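Local coordinates for CDP-glucose-4,6-dehydratase (Yersinia pseudotuberculosis, PDB 1RKX), which catalyses the dehydration of CDP-D-glucose to CDP-4-keto-6-deoxy-D-glucose, probably with its bound NAD shuttling the hydride as in related dehydratases of the short-chain dehydrogenase/reductase family, at residues Asn4-Gly9 and Lys248-Gly253; Ser174-Asn177 and Gln183-Thr186; Pro238-Leu243 and Asn351-Thr356; Val276-Lys281 and Asn321-Leu326. All blocks are in the same frame, centred on the assembly; numbering follows the deposited sequence.

Contact 1: residues Asn4-Gly9 and Lys248-Gly253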
loop_
_atom_site.group_PDB
_atom_site.type_symbol
_atom_site.label_atom_id
_atom_site.label_comp_id
_atom_site.label_asym_id
_atom_site.label_seq_id
_atom_site.Cartn_x
_atom_site.Cartn_y
_atom_site.Cartn_z
ATOM N N ASN C 4 0.539 -26.974 29.969
ATOM C CA ASN C 4 0.298 -28.411 29.878
ATOM C C ASN C 4 -1.046 -28.770 30.501
ATOM O O ASN C 4 -1.777 -29.614 29.983
ATOM C CB ASN C 4 1.410 -29.177 30.593
ATOM C CG ASN C 4 2.787 -28.815 30.080
ATOM O OD1 ASN C 4 3.080 -28.970 28.894
ATOM N ND2 ASN C 4 3.643 -28.326 30.971
ATOM N N SER C 5 -1.357 -28.125 31.620
ATOM C CA SER C 5 -2.609 -28.356 32.328
ATOM C C SER C 5 -3.811 -28.191 31.402
ATOM O O SER C 5 -4.723 -29.020 31.405
ATOM C CB SER C 5 -2.728 -27.381 33.506
ATOM O OG SER C 5 -3.988 -27.487 34.143
ATOM N N PHE C 6 -3.798 -27.119 30.613
ATOM C CA PHE C 6 -4.876 -26.807 29.672
ATOM C C PHE C 6 -5.213 -27.947 28.716
ATOM O O PHE C 6 -6.382 -28.235 28.473
ATOM C CB PHE C 6 -4.503 -25.571 28.843
ATOM C CG PHE C 6 -5.456 -25.286 27.709
ATOM C CD1 PHE C 6 -6.649 -24.604 27.934
ATOM C CD2 PHE C 6 -5.166 -25.721 26.415
ATOM C CE1 PHE C 6 -7.540 -24.358 26.890
ATOM C CE2 PHE C 6 -6.055 -25.479 25.363
ATOM C CZ PHE C 6 -7.242 -24.796 25.602
ATOM N N TRP C 7 -4.185 -28.586 28.170
ATOM C CA TRP C 7 -4.378 -29.661 27.209
ATOM C C TRP C 7 -4.908 -30.972 27.763
ATOM O O TRP C 7 -5.449 -31.791 27.019
ATOM C CB TRP C 7 -3.077 -29.895 26.442
ATOM C CG TRP C 7 -2.721 -28.694 25.640
ATOM C CD1 TRP C 7 -1.873 -27.679 25.999
ATOM C CD2 TRP C 7 -3.315 -28.300 24.399
ATOM N NE1 TRP C 7 -1.913 -26.675 25.059
ATOM C CE2 TRP C 7 -2.789 -27.032 24.066
ATOM C CE3 TRP C 7 -4.249 -28.896 23.537
ATOM C CZ2 TRP C 7 -3.165 -26.345 22.903
ATOM C CZ3 TRP C 7 -4.624 -28.209 22.380
ATOM C CH2 TRP C 7 -4.081 -26.948 22.077
ATOM N N GLN C 8 -4.770 -31.164 29.068
ATOM C CA GLN C 8 -5.242 -32.391 29.696
ATOM C C GLN C 8 -6.723 -32.639 29.410
ATOM O O GLN C 8 -7.580 -31.836 29.772
ATOM C CB GLN C 8 -5.015 -32.326 31.209
ATOM C CG GLN C 8 -5.261 -33.642 31.929
ATOM C CD GLN C 8 -4.315 -34.741 31.474
ATOM O OE1 GLN C 8 -3.095 -34.573 31.494
ATOM N NE2 GLN C 8 -4.876 -35.877 31.069
ATOM N N GLY C 9 -7.014 -33.754 28.745
ATOM C CA GLY C 9 -8.394 -34.098 28.444
ATOM C C GLY C 9 -9.072 -33.384 27.283
ATOM O O GLY C 9 -10.234 -33.670 26.991
ATOM N N LYS C 248 -5.249 -19.644 23.332
ATOM C CA LYS C 248 -5.854 -18.322 23.372
ATOM C C LYS C 248 -7.184 -18.266 22.633
ATOM O O LYS C 248 -8.119 -17.621 23.096
ATOM C CB LYS C 248 -4.888 -17.272 22.821
ATOM C CG LYS C 248 -3.778 -16.917 23.795
ATOM C CD LYS C 248 -2.997 -15.705 23.335
ATOM C CE LYS C 248 -2.061 -15.204 24.425
ATOM N NZ LYS C 248 -1.064 -16.231 24.831
ATOM N N LEU C 249 -7.268 -18.934 21.486
ATOM C CA LEU C 249 -8.515 -18.966 20.726
ATOM C C LEU C 249 -9.594 -19.632 21.580
ATOM O O LEU C 249 -10.750 -19.211 21.586
ATOM C CB LEU C 249 -8.332 -19.768 19.433
ATOM C CG LEU C 249 -7.516 -19.115 18.312
ATOM C CD1 LEU C 249 -7.131 -20.170 17.280
ATOM C CD2 LEU C 249 -8.316 -17.991 17.684
ATOM N N TYR C 250 -9.196 -20.675 22.299
ATOM C CA TYR C 250 -10.119 -21.422 23.144
ATOM C C TYR C 250 -10.614 -20.595 24.327
ATOM O O TYR C 250 -11.821 -20.426 24.519
ATOM C CB TYR C 250 -9.432 -22.689 23.666
ATOM C CG TYR C 250 -10.351 -23.644 24.402
ATOM C CD1 TYR C 250 -10.823 -24.800 23.785
ATOM C CD2 TYR C 250 -10.755 -23.388 25.715
ATOM C CE1 TYR C 250 -11.671 -25.681 24.451
ATOM C CE2 TYR C 250 -11.609 -24.261 26.391
ATOM C CZ TYR C 250 -12.062 -25.405 25.753
ATOM O OH TYR C 250 -12.904 -26.272 26.415
ATOM N N THR C 251 -9.672 -20.070 25.102
ATOM C CA THR C 251 -9.998 -19.294 26.293
ATOM C C THR C 251 -10.443 -17.856 26.070
ATOM O O THR C 251 -11.401 -17.411 26.693
ATOM C CB THR C 251 -8.812 -19.276 27.269
ATOM O OG1 THR C 251 -7.742 -18.518 26.695
ATOM C CG2 THR C 251 -8.330 -20.694 27.547
ATOM N N ASP C 252 -9.760 -17.127 25.191
ATOM C CA ASP C 252 -10.118 -15.733 24.951
ATOM C C ASP C 252 -11.118 -15.515 23.823
ATOM O O ASP C 252 -11.954 -14.617 23.905
ATOM C CB ASP C 252 -8.860 -14.894 24.712
ATOM C CG ASP C 252 -7.956 -14.849 25.931
ATOM O OD1 ASP C 252 -8.469 -15.042 27.052
ATOM O OD2 ASP C 252 -6.740 -14.609 25.774
ATOM N N GLY C 253 -11.030 -16.315 22.765
ATOM C CA GLY C 253 -11.988 -16.180 21.685
ATOM C C GLY C 253 -11.590 -15.518 20.376
ATOM O O GLY C 253 -10.436 -15.576 19.941
#
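The edge-to-face pair of F6 and Y250 joins two elements of the Rossmann domain, the short, weakly bonded helix 4-7 at the N terminus and the C-terminal turn of helix 236-251. The ring centroids lie 5.1 Å apart with planes at 82°, and the edge of F6 is turned toward the face of Y250. It arrives at the root of the tyrosine ring and not over its middle: F6 CZ is 3.5 Å from Y250 CG, and F6 CE1 is 3.6 Å from Y250 CD2. Both residues hold CG anti to the backbone N (chi1 172° for F6, -172° for Y250), which sends each ring out from its helix to meet the other. T251 adds its methyl at the side, CG2 lying 3.8 Å from F6 CE1, while its OG1 turns back to the carbonyl of Q247 one helical turn earlier. The phenyl ring is also braced within its own segment, because F6 CD2 stands 3.5 Å above one face of the W7 indole, toward the rim. K10 makes cation-pi contacts with both F6 and Y250 and hydrogen-bonds F6 O through NZ, and E82 takes up Y250 OH. Near the C-terminal end of helix 236-251, K248 O accepts from both D252 N and G253 N, and the chain turns away at the positive phi of G253. F6, W7 and Y250 all rest on I83 of strand 83-86, so the pair belongs to the helical layer laid over the central parallel sheet, as is typical of a Rossmann fold.

Contact 2: residues Ser174-Asn177 and Gln183-Thr186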
loop_
_atom_site.group_PDB
_atom_site.type_symbol
_atom_site.label_atom_id
_atom_site.label_comp_id
_atom_site.label_asym_id
_atom_site.label_seq_id
_atom_site.Cartn_x
_atom_site.Cartn_y
_atom_site.Cartn_z
ATOM N N SER C 174 -18.377 -15.164 7.255
ATOM C CA SER C 174 -19.732 -15.609 6.963
ATOM C C SER C 174 -20.375 -16.523 7.999
ATOM O O SER C 174 -21.560 -16.379 8.297
ATOM C CB SER C 174 -19.760 -16.322 5.610
ATOM O OG SER C 174 -19.187 -15.520 4.589
ATOM N N PHE C 175 -19.602 -17.455 8.547
ATOM C CA PHE C 175 -20.159 -18.419 9.491
ATOM C C PHE C 175 -19.605 -18.447 10.913
ATOM O O PHE C 175 -20.237 -19.014 11.808
ATOM C CB PHE C 175 -20.051 -19.813 8.875
ATOM C CG PHE C 175 -20.499 -19.872 7.437
ATOM C CD1 PHE C 175 -19.585 -20.148 6.418
ATOM C CD2 PHE C 175 -21.831 -19.637 7.095
ATOM C CE1 PHE C 175 -19.993 -20.188 5.082
ATOM C CE2 PHE C 175 -22.250 -19.675 5.763
ATOM C CZ PHE C 175 -21.328 -19.952 4.754
ATOM N N PHE C 176 -18.438 -17.854 11.130
ATOM C CA PHE C 176 -17.836 -17.832 12.465
ATOM C C PHE C 176 -17.452 -16.394 12.789
ATOM O O PHE C 176 -16.395 -16.132 13.370
ATOM C CB PHE C 176 -16.582 -18.717 12.504
ATOM C CG PHE C 176 -16.802 -20.122 12.004
ATOM C CD1 PHE C 176 -16.140 -20.582 10.869
ATOM C CD2 PHE C 176 -17.655 -20.994 12.680
ATOM C CE1 PHE C 176 -16.320 -21.892 10.413
ATOM C CE2 PHE C 176 -17.842 -22.303 12.236
ATOM C CZ PHE C 176 -17.172 -22.755 11.100
ATOM N N ASN C 177 -18.316 -15.465 12.398
ATOM C CA ASN C 177 -18.072 -14.045 12.606
ATOM C C ASN C 177 -17.920 -13.689 14.081
ATOM O O ASN C 177 -18.697 -14.141 14.921
ATOM C CB ASN C 177 -19.210 -13.223 11.990
ATOM C CG ASN C 177 -18.892 -11.744 11.928
ATOM O OD1 ASN C 177 -18.717 -11.092 12.955
ATOM N ND2 ASN C 177 -18.811 -11.206 10.714
ATOM N N GLN C 183 -22.809 -16.992 19.873
ATOM C CA GLN C 183 -23.724 -18.016 19.390
ATOM C C GLN C 183 -23.002 -19.289 18.947
ATOM O O GLN C 183 -23.281 -20.373 19.459
ATOM C CB GLN C 183 -24.554 -17.465 18.231
ATOM C CG GLN C 183 -25.053 -16.044 18.452
ATOM C CD GLN C 183 -25.966 -15.564 17.338
ATOM O OE1 GLN C 183 -25.670 -15.745 16.156
ATOM N NE2 GLN C 183 -27.077 -14.938 17.710
ATOM N N HIS C 184 -22.071 -19.158 18.004
ATOM C CA HIS C 184 -21.335 -20.313 17.498
ATOM C C HIS C 184 -20.158 -20.723 18.375
ATOM O O HIS C 184 -19.841 -21.907 18.483
ATOM C CB HIS C 184 -20.860 -20.050 16.057
ATOM C CG HIS C 184 -19.973 -18.851 15.915
ATOM N ND1 HIS C 184 -18.627 -18.879 16.213
ATOM C CD2 HIS C 184 -20.239 -17.588 15.501
ATOM C CE1 HIS C 184 -18.103 -17.688 15.987
ATOM N NE2 HIS C 184 -19.060 -16.886 15.554
ATOM N N GLY C 185 -19.505 -19.742 18.987
ATOM C CA GLY C 185 -18.379 -20.021 19.863
ATOM C C GLY C 185 -17.120 -20.564 19.210
ATOM O O GLY C 185 -16.267 -21.129 19.888
ATOM N N THR C 186 -16.980 -20.386 17.900
ATOM C CA THR C 186 -15.802 -20.895 17.203
ATOM C C THR C 186 -14.827 -19.782 16.819
ATOM O O THR C 186 -15.202 -18.830 16.137
ATOM C CB THR C 186 -16.212 -21.654 15.923
ATOM O OG1 THR C 186 -17.178 -22.663 16.255
ATOM C CG2 THR C 186 -14.997 -22.318 15.284
HETATM O O HOH W 1 -13.764 -17.187 14.171
#
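H184 presents its imidazole face to the backbone of F176: F176 CA sits 3.6 Å from the ring centroid, 20° off the normal, in a CH-pi contact. The phenyl ring of F176 turns its edge toward the same imidazole, the planes inclined at 72°. Around the rim of H184 both nitrogens are used. NE2 donates to N177 O (2.8 Å) along an almost straight line, with the oxygen in the ring plane although the donor stands well above the carbonyl plane; ND1 accepts from T186 N (2.8 Å). These two bonds fix the rotation of the ring and are consistent with the proton on NE2 and a bare ND1. A chi1 of 59° folds the ring back over its own backbone, which brings ND1 within bonding distance of T186 N. T186 in turn lays CG2 over one face of F176, its CB 3.6 Å from F176 CD2, and gives OG1 to V124 O. A water donates to both F176 O and T186 O. S174 and N177 pack on Y154 of a neighbouring subunit. The contact closes the connection from helix 156-175 through helix 181-184 into strand 187-192, with F176 against helix 100-121.

Contact 3: residues Pro238-Leu243 and Asn351-Thr356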
loop_
_atom_site.group_PDB
_atom_site.type_symbol
_atom_site.label_atom_id
_atom_site.label_comp_id
_atom_site.label_asym_id
_atom_site.label_seq_id
_atom_site.Cartn_x
_atom_site.Cartn_y
_atom_site.Cartn_z
ATOM N N PRO C 238 7.536 -23.375 15.381
ATOM C CA PRO C 238 6.209 -22.915 14.970
ATOM C C PRO C 238 5.100 -23.674 15.697
ATOM O O PRO C 238 4.062 -23.099 16.020
ATOM C CB PRO C 238 6.200 -23.164 13.461
ATOM C CG PRO C 238 7.173 -24.306 13.289
ATOM C CD PRO C 238 8.288 -23.905 14.230
ATOM N N LEU C 239 5.323 -24.959 15.963
ATOM C CA LEU C 239 4.313 -25.755 16.656
ATOM C C LEU C 239 4.002 -25.163 18.032
ATOM O O LEU C 239 2.849 -25.159 18.465
ATOM C CB LEU C 239 4.772 -27.212 16.789
ATOM C CG LEU C 239 4.332 -28.150 15.653
ATOM C CD1 LEU C 239 4.726 -27.568 14.304
ATOM C CD2 LEU C 239 4.945 -29.527 15.856
ATOM N N SER C 240 5.021 -24.652 18.719
ATOM C CA SER C 240 4.780 -24.051 20.028
ATOM C C SER C 240 3.859 -22.857 19.828
ATOM O O SER C 240 2.992 -22.589 20.655
ATOM C CB SER C 240 6.094 -23.618 20.695
ATOM O OG SER C 240 6.755 -22.587 19.978
ATOM N N GLY C 241 4.038 -22.152 18.713
ATOM C CA GLY C 241 3.192 -21.007 18.423
ATOM C C GLY C 241 1.764 -21.439 18.139
ATOM O O GLY C 241 0.817 -20.792 18.580
ATOM N N TYR C 242 1.606 -22.537 17.399
ATOM C CA TYR C 242 0.275 -23.063 17.072
ATOM C C TYR C 242 -0.470 -23.439 18.356
ATOM O O TYR C 242 -1.658 -23.167 18.498
ATOM C CB TYR C 242 0.381 -24.321 16.198
ATOM C CG TYR C 242 1.064 -24.150 14.853
ATOM C CD1 TYR C 242 1.307 -25.257 14.039
ATOM C CD2 TYR C 242 1.488 -22.896 14.405
ATOM C CE1 TYR C 242 1.955 -25.126 12.813
ATOM C CE2 TYR C 242 2.148 -22.756 13.173
ATOM C CZ TYR C 242 2.377 -23.871 12.389
ATOM O OH TYR C 242 3.047 -23.743 11.192
ATOM N N LEU C 243 0.239 -24.079 19.282
ATOM C CA LEU C 243 -0.360 -24.504 20.550
ATOM C C LEU C 243 -0.760 -23.298 21.388
ATOM O O LEU C 243 -1.856 -23.256 21.946
ATOM C CB LEU C 243 0.617 -25.389 21.331
ATOM C CG LEU C 243 0.939 -26.764 20.731
ATOM C CD1 LEU C 243 2.151 -27.367 21.432
ATOM C CD2 LEU C 243 -0.271 -27.682 20.853
ATOM N N ASN C 351 10.150 -32.479 25.582
ATOM C CA ASN C 351 10.355 -32.032 26.959
ATOM C C ASN C 351 11.530 -31.060 27.039
ATOM O O ASN C 351 11.461 -30.051 27.738
ATOM C CB ASN C 351 10.604 -33.223 27.890
ATOM C CG ASN C 351 9.365 -34.074 28.092
ATOM O OD1 ASN C 351 8.259 -33.555 28.258
ATOM N ND2 ASN C 351 9.547 -35.389 28.096
ATOM N N ASN C 352 12.608 -31.372 26.326
ATOM C CA ASN C 352 13.781 -30.507 26.313
ATOM C C ASN C 352 13.390 -29.127 25.801
ATOM O O ASN C 352 13.849 -28.109 26.318
ATOM C CB ASN C 352 14.870 -31.099 25.417
ATOM C CG ASN C 352 15.578 -32.275 26.060
ATOM O OD1 ASN C 352 16.262 -33.047 25.388
ATOM N ND2 ASN C 352 15.427 -32.410 27.373
ATOM N N TYR C 353 12.537 -29.098 24.781
ATOM C CA TYR C 353 12.089 -27.834 24.209
ATOM C C TYR C 353 11.269 -27.052 25.227
ATOM O O TYR C 353 11.531 -25.876 25.476
ATOM C CB TYR C 353 11.227 -28.076 22.968
ATOM C CG TYR C 353 10.831 -26.799 22.269
ATOM C CD1 TYR C 353 11.684 -26.198 21.346
ATOM C CD2 TYR C 353 9.621 -26.166 22.560
ATOM C CE1 TYR C 353 11.346 -24.995 20.732
ATOM C CE2 TYR C 353 9.274 -24.966 21.951
ATOM C CZ TYR C 353 10.144 -24.386 21.039
ATOM O OH TYR C 353 9.814 -23.196 20.437
ATOM N N MET C 354 10.264 -27.699 25.804
ATOM C CA MET C 354 9.418 -27.025 26.778
ATOM C C MET C 354 10.179 -26.528 27.993
ATOM O O MET C 354 9.838 -25.487 28.548
ATOM C CB MET C 354 8.278 -27.934 27.231
ATOM C CG MET C 354 7.210 -28.148 26.173
ATOM S SD MET C 354 5.589 -28.445 26.901
ATOM C CE MET C 354 5.706 -30.201 27.274
ATOM N N ASN C 355 11.208 -27.266 28.402
ATOM C CA ASN C 355 12.004 -26.884 29.562
ATOM C C ASN C 355 13.091 -25.858 29.252
ATOM O O ASN C 355 13.704 -25.310 30.169
ATOM C CB ASN C 355 12.643 -28.118 30.204
ATOM C CG ASN C 355 11.619 -29.054 30.815
ATOM O OD1 ASN C 355 10.742 -28.626 31.563
ATOM N ND2 ASN C 355 11.733 -30.340 30.508
ATOM N N THR C 356 13.342 -25.603 27.971
ATOM C CA THR C 356 14.358 -24.622 27.591
ATOM C C THR C 356 13.918 -23.262 28.118
ATOM O O THR C 356 12.923 -22.704 27.659
ATOM C CB THR C 356 14.534 -24.546 26.063
ATOM O OG1 THR C 356 15.018 -25.804 25.578
ATOM C CG2 THR C 356 15.535 -23.458 25.694
#
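S240 and Y353 meet where helices 236-251 and 342-355 approach with their nearest CA atoms, those of S240 and M354, 8.7 Å apart. Here the C-terminal helix of this extended short-chain dehydrogenase/reductase fold comes back against a helix of the Rossmann domain, and one long side chain spans the distance. Y353 keeps CG anti to its amide nitrogen (chi1 -175°), directing the phenol straight at the other helix. Its CE2 rests 3.7 Å from S240 CB, and its OH lies 3.2 Å from S240 OG. Each hydroxyl has partners beyond this pair: Y353 OH is hydrogen-bonded with E237 OE1, while S240 OG is hydrogen-bonded with E237 O and W316 NE1. The buried oxygens are therefore provided for, and E237 serves both of them, its carboxylate bonding Y353 OH and its backbone carbonyl S240 OG. W320 meets the tyrosine ring edge-to-face and also gives its NE1 to T356 OG1. S240 touches W28 of helix 20-31, and its side chain is about 11 Å from that of K21, an NAD-binding residue whose NZ is hydrogen-bonded with Y242 OH on the same helix as S240. Past Y353 the C-terminal helix runs out, and there T356 folds its hydroxyl back on the last turn and donates from OG1 to N352 O at 2.7 Å, tilted 30° from the carbonyl plane.

Contact 4: residues Val276-Lys281 and Asn321-Leu326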
loop_
_atom_site.group_PDB
_atom_site.type_symbol
_atom_site.label_atom_id
_atom_site.label_comp_id
_atom_site.label_asym_id
_atom_site.label_seq_id
_atom_site.Cartn_x
_atom_site.Cartn_y
_atom_site.Cartn_z
ATOM N N VAL C 276 25.928 -26.908 6.643
ATOM C CA VAL C 276 26.603 -28.173 6.377
ATOM C C VAL C 276 27.827 -28.320 7.269
ATOM O O VAL C 276 28.061 -29.381 7.846
ATOM C CB VAL C 276 27.051 -28.268 4.903
ATOM C CG1 VAL C 276 27.824 -29.553 4.675
ATOM C CG2 VAL C 276 25.836 -28.221 3.990
ATOM N N GLU C 277 28.607 -27.251 7.377
ATOM C CA GLU C 277 29.807 -27.263 8.200
ATOM C C GLU C 277 29.481 -27.568 9.656
ATOM O O GLU C 277 30.165 -28.363 10.296
ATOM C CB GLU C 277 30.529 -25.916 8.101
ATOM C CG GLU C 277 31.100 -25.622 6.721
ATOM C CD GLU C 277 31.743 -24.251 6.633
ATOM O OE1 GLU C 277 32.324 -23.932 5.574
ATOM O OE2 GLU C 277 31.664 -23.489 7.620
ATOM N N GLN C 278 28.434 -26.937 10.177
ATOM C CA GLN C 278 28.036 -27.156 11.561
ATOM C C GLN C 278 27.571 -28.590 11.771
ATOM O O GLN C 278 27.874 -29.207 12.793
ATOM C CB GLN C 278 26.912 -26.200 11.955
ATOM C CG GLN C 278 27.249 -24.732 11.783
ATOM C CD GLN C 278 26.134 -23.821 12.270
ATOM O OE1 GLN C 278 26.117 -22.627 11.967
ATOM N NE2 GLN C 278 25.201 -24.381 13.033
ATOM N N MET C 279 26.829 -29.120 10.803
ATOM C CA MET C 279 26.332 -30.486 10.909
ATOM C C MET C 279 27.469 -31.493 10.794
ATOM O O MET C 279 27.427 -32.558 11.412
ATOM C CB MET C 279 25.273 -30.751 9.839
ATOM C CG MET C 279 23.964 -30.030 10.107
ATOM S SD MET C 279 22.687 -30.430 8.909
ATOM C CE MET C 279 22.154 -32.058 9.497
ATOM N N VAL C 280 28.480 -31.158 10.001
ATOM C CA VAL C 280 29.637 -32.032 9.842
ATOM C C VAL C 280 30.349 -32.136 11.187
ATOM O O VAL C 280 30.818 -33.206 11.575
ATOM C CB VAL C 280 30.626 -31.474 8.792
ATOM C CG1 VAL C 280 31.978 -32.162 8.923
ATOM C CG2 VAL C 280 30.073 -31.696 7.394
ATOM N N LYS C 281 30.416 -31.013 11.894
ATOM C CA LYS C 281 31.067 -30.955 13.195
ATOM C C LYS C 281 30.267 -31.709 14.247
ATOM O O LYS C 281 30.835 -32.370 15.116
ATOM C CB LYS C 281 31.243 -29.499 13.630
ATOM C CG LYS C 281 32.079 -28.668 12.673
ATOM C CD LYS C 281 32.198 -27.226 13.143
ATOM C CE LYS C 281 32.994 -26.390 12.152
ATOM N NZ LYS C 281 33.098 -24.969 12.583
ATOM N N ASN C 321 18.424 -21.287 18.723
ATOM C CA ASN C 321 19.105 -20.669 17.598
ATOM C C ASN C 321 19.326 -21.825 16.631
ATOM O O ASN C 321 19.031 -22.974 16.967
ATOM C CB ASN C 321 20.443 -20.058 18.027
ATOM C CG ASN C 321 21.357 -21.061 18.697
ATOM O OD1 ASN C 321 21.691 -22.095 18.124
ATOM N ND2 ASN C 321 21.772 -20.755 19.919
ATOM N N LEU C 322 19.845 -21.546 15.442
ATOM C CA LEU C 322 20.042 -22.613 14.472
ATOM C C LEU C 322 21.025 -23.680 14.947
ATOM O O LEU C 322 20.744 -24.873 14.834
ATOM C CB LEU C 322 20.495 -22.045 13.124
ATOM C CG LEU C 322 20.417 -23.060 11.976
ATOM C CD1 LEU C 322 19.020 -23.672 11.927
ATOM C CD2 LEU C 322 20.757 -22.386 10.656
ATOM N N ASN C 323 22.168 -23.256 15.485
ATOM C CA ASN C 323 23.177 -24.198 15.968
ATOM C C ASN C 323 22.575 -25.222 16.921
ATOM O O ASN C 323 22.796 -26.420 16.772
ATOM C CB ASN C 323 24.317 -23.461 16.675
ATOM C CG ASN C 323 25.081 -22.538 15.749
ATOM O OD1 ASN C 323 26.157 -22.050 16.092
ATOM N ND2 ASN C 323 24.523 -22.286 14.570
ATOM N N THR C 324 21.826 -24.742 17.907
ATOM C CA THR C 324 21.186 -25.624 18.870
ATOM C C THR C 324 20.293 -26.609 18.119
ATOM O O THR C 324 20.338 -27.821 18.353
ATOM C CB THR C 324 20.321 -24.822 19.857
ATOM O OG1 THR C 324 21.156 -23.935 20.610
ATOM C CG2 THR C 324 19.577 -25.751 20.803
ATOM N N THR C 325 19.489 -26.076 17.206
ATOM C CA THR C 325 18.573 -26.888 16.406
ATOM C C THR C 325 19.301 -27.955 15.587
ATOM O O THR C 325 18.891 -29.118 15.575
ATOM C CB THR C 325 17.730 -25.979 15.475
ATOM O OG1 THR C 325 16.814 -25.222 16.281
ATOM C CG2 THR C 325 16.953 -26.803 14.441
ATOM N N LEU C 326 20.382 -27.570 14.915
ATOM C CA LEU C 326 21.149 -28.523 14.112
ATOM C C LEU C 326 21.744 -29.625 14.990
ATOM O O LEU C 326 21.861 -30.776 14.569
ATOM C CB LEU C 326 22.270 -27.803 13.348
ATOM C CG LEU C 326 21.840 -26.876 12.206
ATOM C CD1 LEU C 326 23.054 -26.169 11.615
ATOM C CD2 LEU C 326 21.125 -27.696 11.133
#
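The side-chain amides of Q278 and N323 meet with their planes 76° apart, nearly perpendicular, the two side chains crossing at about a right angle. The Q278 amide is probably turned over in the model, so which of its terminal atoms faces N323 is doubtful; with it turned back, the pair may be joined by a hydrogen bond. An extended chain (chi2 -176°) carries the glutamine amide across to N323. L326 lies beside this polar pair: one methyl, CD1, packs 3.9 Å from Q278 CB, and the other, CD2, is 3.8 Å from M279 CG and 3.9 Å from M279 SD. The leucine fork thus straddles the two neighbouring residues of helix 272-283. Beneath these side chains the axes of segments 276-281 and 322-326 pass 10.1 Å apart, at a signed crossing angle of -46°. Helix 322-338 is capped by N321 at the N-cap position, whose OD1 accepts from T324 N at 2.7 Å; D268 OD1 takes up L322 N. Further apolar cover comes from I275 and Y282 against L326, and from I211 and F215 of helix 207-216 against M279. Chemically, the junction divides into a greasy interior of leucine and methionine and an amide pair toward the partly exposed N323. Apolar packing can bring the helices together, whereas the buried glutamine amide would want a polar partner, and N323 may supply it.

From the N terminus, contact 1 closes the longest loop, running from helix 4-7 to the end of helix 236-251 and enclosing most of the Rossmann sheet. Within it, contact 2 closes a short loop with five residues between its segments, leading into strand 187-192. Contact 3 opens on helix 236-251 before contact 1 has closed, so the two cross; they also touch, W7 packing on L243. The other side of contact 3 is the C-terminal helix 342-355, and the loop it closes contains contact 4, where helix 272-283 meets helix 322-338. Contacts 2 and 4 lie on opposite sides of the chain's centre, about 45 Å apart between centres, while helix 236-251 links contacts 1 and 3.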